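Local coordinates for protein O-methyltransferase, SAM-dependent (Legionella pneumophila subsp. pneumophila, PDB 3R3H) that probably transfers methyl groups from S-adenosylmethionine to hydroxyl oxygens of its substrates, at residues I56-F70 with M78-D92. Numbering follows the deposited sequence.
Sequences IRLTRAKKVLELGTF and MSLALPDDGQVITCD
The F70 ring meets T90 OG1 and the C91 carbonyl obliquely; within the two segments, its faces are met by atoms of its own strand and turn, G68 C over the centre of one and E66 OE2 above the other, nearer the ring's margin. L67 N is level with the ring at its border. The same E66 OE2 accepts a 2.7 Å hydrogen bond from T90 OG1 on its anti lone pair, and E66 OE1 is hydrogen-bonded to S74 OG, on helix 73-80. E66 CG is turned in between N and C of its own backbone (chi1 52°), from where the extended chain reaches across to T90. M78 SD packs on V64 CG1 at 3.4 Å, the side chains crossing at about a right angle. Strands 63-68 and 87-92 run parallel, axes 12° apart, and exchange backbone bonds such as I89 N to V64 O (2.9 Å). Just past strand 63-68, F70 N donates a hydrogen bond to D92 OD2, at 3.2 Å and from above the carboxylate plane; N94 N is a second donor to that oxygen. These strands and helix 73-80 form a beta-alpha-beta unit of the Rossmann-like methyltransferase fold. The two bonds, one to each oxygen, probably limit rotation of the buried E66 carboxylate against one face of F70.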
loop_
_atom_site.group_PDB
_atom_site.type_symbol
_atom_site.label_atom_id
_atom_site.label_comp_id
_atom_site.label_asym_id
_atom_site.label_seq_id
_atom_site.Cartn_x
_atom_site.Cartn_y
_atom_site.Cartn_z
ATOM N N ILE A 56 8.670 -2.763 4.428
ATOM C CA ILE A 56 9.740 -3.138 5.335
ATOM C C ILE A 56 10.515 -1.909 5.805
ATOM O O ILE A 56 10.911 -1.824 6.975
ATOM C CB ILE A 56 10.672 -4.167 4.638
ATOM C CG1 ILE A 56 9.931 -5.504 4.579
ATOM C CG2 ILE A 56 12.025 -4.273 5.352
ATOM C CD1 ILE A 56 10.662 -6.611 3.926
ATOM N N ARG A 57 10.719 -0.955 4.903
ATOM C CA ARG A 57 11.437 0.264 5.251
ATOM C C ARG A 57 10.561 1.065 6.222
ATOM O O ARG A 57 11.037 1.541 7.259
ATOM C CB ARG A 57 11.715 1.092 3.994
ATOM C CG ARG A 57 12.500 0.376 2.902
ATOM C CD ARG A 57 12.236 1.033 1.554
ATOM N NE ARG A 57 12.823 0.309 0.424
ATOM C CZ ARG A 57 12.396 0.420 -0.841
ATOM N NH1 ARG A 57 11.371 1.222 -1.146
ATOM N NH2 ARG A 57 13.000 -0.262 -1.813
ATOM N N LEU A 58 9.276 1.200 5.882
ATOM C CA LEU A 58 8.320 1.932 6.712
ATOM C C LEU A 58 8.108 1.259 8.070
ATOM O O LEU A 58 7.778 1.916 9.058
ATOM C CB LEU A 58 6.986 2.084 5.976
ATOM C CG LEU A 58 6.834 3.230 4.959
ATOM C CD1 LEU A 58 8.069 3.365 4.087
ATOM C CD2 LEU A 58 5.623 2.974 4.107
ATOM N N THR A 59 8.304 -0.050 8.112
ATOM C CA THR A 59 8.179 -0.802 9.351
ATOM C C THR A 59 9.472 -0.642 10.155
ATOM O O THR A 59 9.468 -0.705 11.388
ATOM C CB THR A 59 7.962 -2.318 9.062
ATOM O OG1 THR A 59 6.698 -2.511 8.419
ATOM C CG2 THR A 59 7.992 -3.127 10.343
ATOM N N ARG A 60 10.574 -0.419 9.437
ATOM C CA ARG A 60 11.896 -0.294 10.042
ATOM C C ARG A 60 12.138 -1.655 10.665
ATOM O O ARG A 60 12.675 -1.789 11.765
ATOM C CB ARG A 60 11.897 0.811 11.092
ATOM C CG ARG A 60 11.551 2.147 10.483
ATOM C CD ARG A 60 11.359 3.246 11.497
ATOM N NE ARG A 60 10.437 4.237 10.953
ATOM C CZ ARG A 60 10.230 5.446 11.456
ATOM N NH1 ARG A 60 10.888 5.842 12.536
ATOM N NH2 ARG A 60 9.360 6.256 10.866
ATOM N N ALA A 61 11.720 -2.663 9.907
ATOM C CA ALA A 61 11.812 -4.053 10.303
ATOM C C ALA A 61 13.228 -4.577 10.365
ATOM O O ALA A 61 14.077 -4.212 9.555
ATOM C CB ALA A 61 10.989 -4.914 9.352
ATOM N N LYS A 62 13.451 -5.441 11.351
ATOM C CA LYS A 62 14.729 -6.099 11.576
ATOM C C LYS A 62 14.527 -7.594 11.326
ATOM O O LYS A 62 15.446 -8.296 10.910
ATOM C CB LYS A 62 15.194 -5.873 13.022
ATOM C CG LYS A 62 15.717 -4.476 13.286
ATOM C CD LYS A 62 17.062 -4.263 12.607
ATOM C CE LYS A 62 17.410 -2.786 12.539
ATOM N NZ LYS A 62 16.456 -2.024 11.674
ATOM N N LYS A 63 13.312 -8.067 11.577
ATOM C CA LYS A 63 12.986 -9.473 11.405
ATOM C C LYS A 63 11.668 -9.623 10.630
ATOM O O LYS A 63 10.642 -9.035 10.983
ATOM C CB LYS A 63 12.898 -10.140 12.783
ATOM C CG LYS A 63 13.052 -11.655 12.771
ATOM C CD LYS A 63 13.186 -12.191 14.194
ATOM C CE LYS A 63 13.343 -13.710 14.211
ATOM N NZ LYS A 63 13.626 -14.243 15.590
ATOM N N VAL A 64 11.716 -10.414 9.564
ATOM C CA VAL A 64 10.569 -10.648 8.700
ATOM C C VAL A 64 10.253 -12.130 8.554
ATOM O O VAL A 64 11.146 -12.963 8.599
ATOM C CB VAL A 64 10.827 -10.040 7.310
ATOM C CG1 VAL A 64 9.787 -10.524 6.315
ATOM C CG2 VAL A 64 10.797 -8.522 7.412
ATOM N N LEU A 65 8.976 -12.450 8.379
ATOM C CA LEU A 65 8.547 -13.834 8.227
ATOM C C LEU A 65 7.582 -13.950 7.055
ATOM O O LEU A 65 6.743 -13.069 6.847
ATOM C CB LEU A 65 7.842 -14.309 9.501
ATOM C CG LEU A 65 7.275 -15.727 9.453
ATOM C CD1 LEU A 65 8.415 -16.690 9.680
ATOM C CD2 LEU A 65 6.202 -15.927 10.512
ATOM N N GLU A 66 7.715 -15.013 6.270
ATOM C CA GLU A 66 6.802 -15.243 5.159
ATOM C C GLU A 66 6.502 -16.731 5.076
ATOM O O GLU A 66 7.272 -17.550 5.578
ATOM C CB GLU A 66 7.372 -14.723 3.838
ATOM C CG GLU A 66 8.747 -15.195 3.500
ATOM C CD GLU A 66 8.993 -15.199 1.990
ATOM O OE1 GLU A 66 8.433 -14.313 1.296
ATOM O OE2 GLU A 66 9.747 -16.078 1.502
ATOM N N LEU A 67 5.359 -17.070 4.482
ATOM C CA LEU A 67 4.925 -18.465 4.348
ATOM C C LEU A 67 4.356 -18.646 2.960
ATOM O O LEU A 67 3.768 -17.710 2.402
ATOM C CB LEU A 67 3.803 -18.809 5.317
ATOM C CG LEU A 67 3.708 -18.339 6.766
ATOM C CD1 LEU A 67 3.607 -16.820 6.873
ATOM C CD2 LEU A 67 2.447 -18.972 7.342
ATOM N N GLY A 68 4.498 -19.844 2.404
ATOM C CA GLY A 68 3.968 -20.058 1.073
ATOM C C GLY A 68 4.722 -21.111 0.306
ATOM O O GLY A 68 5.522 -21.859 0.868
ATOM N N THR A 69 4.430 -21.194 -0.983
ATOM C CA THR A 69 5.095 -22.144 -1.860
ATOM C C THR A 69 5.916 -21.190 -2.739
ATOM O O THR A 69 5.397 -20.537 -3.669
ATOM C CB THR A 69 4.080 -22.973 -2.684
ATOM O OG1 THR A 69 3.440 -22.134 -3.653
ATOM C CG2 THR A 69 3.018 -23.562 -1.767
ATOM N N PHE A 70 7.207 -21.116 -2.409
ATOM C CA PHE A 70 8.136 -20.196 -3.047
ATOM C C PHE A 70 9.212 -20.679 -3.998
ATOM O O PHE A 70 9.620 -21.851 -4.000
ATOM C CB PHE A 70 8.851 -19.405 -1.965
ATOM C CG PHE A 70 7.940 -18.742 -0.983
ATOM C CD1 PHE A 70 7.004 -17.797 -1.407
ATOM C CD2 PHE A 70 8.079 -18.992 0.382
ATOM C CE1 PHE A 70 6.229 -17.102 -0.490
ATOM C CE2 PHE A 70 7.310 -18.303 1.322
ATOM C CZ PHE A 70 6.383 -17.353 0.884
ATOM N N MET A 78 12.744 -9.215 -0.017
ATOM C CA MET A 78 12.563 -8.810 1.372
ATOM C C MET A 78 13.887 -8.504 2.080
ATOM O O MET A 78 13.993 -7.475 2.758
ATOM C CB MET A 78 11.786 -9.890 2.147
ATOM C CG MET A 78 10.269 -9.669 2.141
ATOM S SD MET A 78 9.286 -10.959 2.956
ATOM C CE MET A 78 8.076 -11.267 1.677
ATOM N N SER A 79 14.895 -9.369 1.932
ATOM C CA SER A 79 16.169 -9.111 2.614
ATOM C C SER A 79 16.939 -7.973 1.958
ATOM O O SER A 79 17.755 -7.315 2.598
ATOM C CB SER A 79 17.040 -10.375 2.679
ATOM O OG SER A 79 17.669 -10.655 1.450
ATOM N N LEU A 80 16.669 -7.733 0.680
ATOM C CA LEU A 80 17.334 -6.645 -0.039
ATOM C C LEU A 80 16.914 -5.306 0.536
ATOM O O LEU A 80 17.662 -4.336 0.474
ATOM C CB LEU A 80 16.975 -6.674 -1.522
ATOM C CG LEU A 80 17.708 -7.692 -2.389
ATOM C CD1 LEU A 80 17.104 -7.676 -3.784
ATOM C CD2 LEU A 80 19.192 -7.345 -2.455
ATOM N N ALA A 81 15.706 -5.262 1.090
ATOM C CA ALA A 81 15.171 -4.043 1.672
ATOM C C ALA A 81 15.433 -4.030 3.173
ATOM O O ALA A 81 14.992 -3.136 3.885
ATOM C CB ALA A 81 13.682 -3.954 1.390
ATOM N N LEU A 82 16.165 -5.031 3.643
ATOM C CA LEU A 82 16.498 -5.149 5.057
ATOM C C LEU A 82 17.924 -4.698 5.344
ATOM O O LEU A 82 18.809 -4.791 4.486
ATOM C CB LEU A 82 16.345 -6.604 5.526
ATOM C CG LEU A 82 14.990 -7.190 5.926
ATOM C CD1 LEU A 82 15.146 -8.640 6.343
ATOM C CD2 LEU A 82 14.432 -6.387 7.079
ATOM N N PRO A 83 18.165 -4.199 6.567
ATOM C CA PRO A 83 19.513 -3.752 6.928
ATOM C C PRO A 83 20.426 -4.958 7.232
ATOM O O PRO A 83 19.943 -6.047 7.552
ATOM C CB PRO A 83 19.260 -2.858 8.145
ATOM C CG PRO A 83 18.065 -3.489 8.783
ATOM C CD PRO A 83 17.183 -3.817 7.603
ATOM N N ASP A 84 21.738 -4.754 7.112
ATOM C CA ASP A 84 22.748 -5.791 7.353
ATOM C C ASP A 84 22.465 -6.730 8.536
ATOM O O ASP A 84 22.673 -7.939 8.433
ATOM C CB ASP A 84 24.121 -5.137 7.564
ATOM C CG ASP A 84 24.373 -3.955 6.624
ATOM O OD1 ASP A 84 23.566 -2.986 6.639
ATOM O OD2 ASP A 84 25.389 -3.990 5.885
ATOM N N ASP A 85 22.014 -6.164 9.657
ATOM C CA ASP A 85 21.703 -6.921 10.881
ATOM C C ASP A 85 20.321 -7.589 10.867
ATOM O O ASP A 85 19.990 -8.372 11.765
ATOM C CB ASP A 85 21.827 -6.001 12.105
ATOM C CG ASP A 85 20.922 -4.768 12.017
ATOM O OD1 ASP A 85 20.823 -4.159 10.924
ATOM O OD2 ASP A 85 20.315 -4.400 13.050
ATOM N N GLY A 86 19.531 -7.270 9.841
ATOM C CA GLY A 86 18.198 -7.825 9.686
ATOM C C GLY A 86 18.168 -9.287 9.280
ATOM O O GLY A 86 19.194 -9.888 8.971
ATOM N N GLN A 87 16.972 -9.863 9.252
ATOM C CA GLN A 87 16.823 -11.276 8.931
ATOM C C GLN A 87 15.431 -11.602 8.394
ATOM O O GLN A 87 14.441 -11.020 8.833
ATOM C CB GLN A 87 17.080 -12.069 10.205
ATOM C CG GLN A 87 17.079 -13.563 10.075
ATOM C CD GLN A 87 16.993 -14.213 11.440
ATOM O OE1 GLN A 87 17.686 -13.809 12.375
ATOM N NE2 GLN A 87 16.138 -15.219 11.568
ATOM N N VAL A 88 15.369 -12.526 7.436
ATOM C CA VAL A 88 14.103 -12.969 6.861
ATOM C C VAL A 88 13.987 -14.489 6.954
ATOM O O VAL A 88 14.881 -15.217 6.553
ATOM C CB VAL A 88 13.917 -12.485 5.372
ATOM C CG1 VAL A 88 15.244 -12.315 4.696
ATOM C CG2 VAL A 88 13.044 -13.472 4.592
ATOM N N ILE A 89 12.888 -14.960 7.529
ATOM C CA ILE A 89 12.642 -16.386 7.661
ATOM C C ILE A 89 11.564 -16.772 6.650
ATOM O O ILE A 89 10.394 -16.438 6.814
ATOM C CB ILE A 89 12.180 -16.724 9.082
ATOM C CG1 ILE A 89 13.335 -16.470 10.048
ATOM C CG2 ILE A 89 11.692 -18.173 9.154
ATOM C CD1 ILE A 89 13.025 -16.825 11.468
ATOM N N THR A 90 11.984 -17.440 5.584
ATOM C CA THR A 90 11.083 -17.880 4.532
ATOM C C THR A 90 10.678 -19.321 4.850
ATOM O O THR A 90 11.528 -20.163 5.147
ATOM C CB THR A 90 11.789 -17.775 3.142
ATOM O OG1 THR A 90 10.978 -18.371 2.124
ATOM C CG2 THR A 90 13.143 -18.483 3.175
ATOM N N CYS A 91 9.376 -19.599 4.827
ATOM C CA CYS A 91 8.891 -20.945 5.140
ATOM C C CYS A 91 8.330 -21.546 3.870
ATOM O O CYS A 91 7.277 -21.102 3.402
ATOM C CB CYS A 91 7.790 -20.887 6.212
ATOM S SG CYS A 91 8.199 -19.951 7.759
ATOM N N ASP A 92 9.029 -22.529 3.298
ATOM C CA ASP A 92 8.551 -23.158 2.068
ATOM C C ASP A 92 7.874 -24.506 2.321
ATOM O O ASP A 92 8.530 -25.510 2.629
ATOM C CB ASP A 92 9.679 -23.325 1.047
ATOM C CG ASP A 92 9.151 -23.690 -0.340
ATOM O OD1 ASP A 92 9.949 -24.074 -1.228
ATOM O OD2 ASP A 92 7.922 -23.582 -0.550
#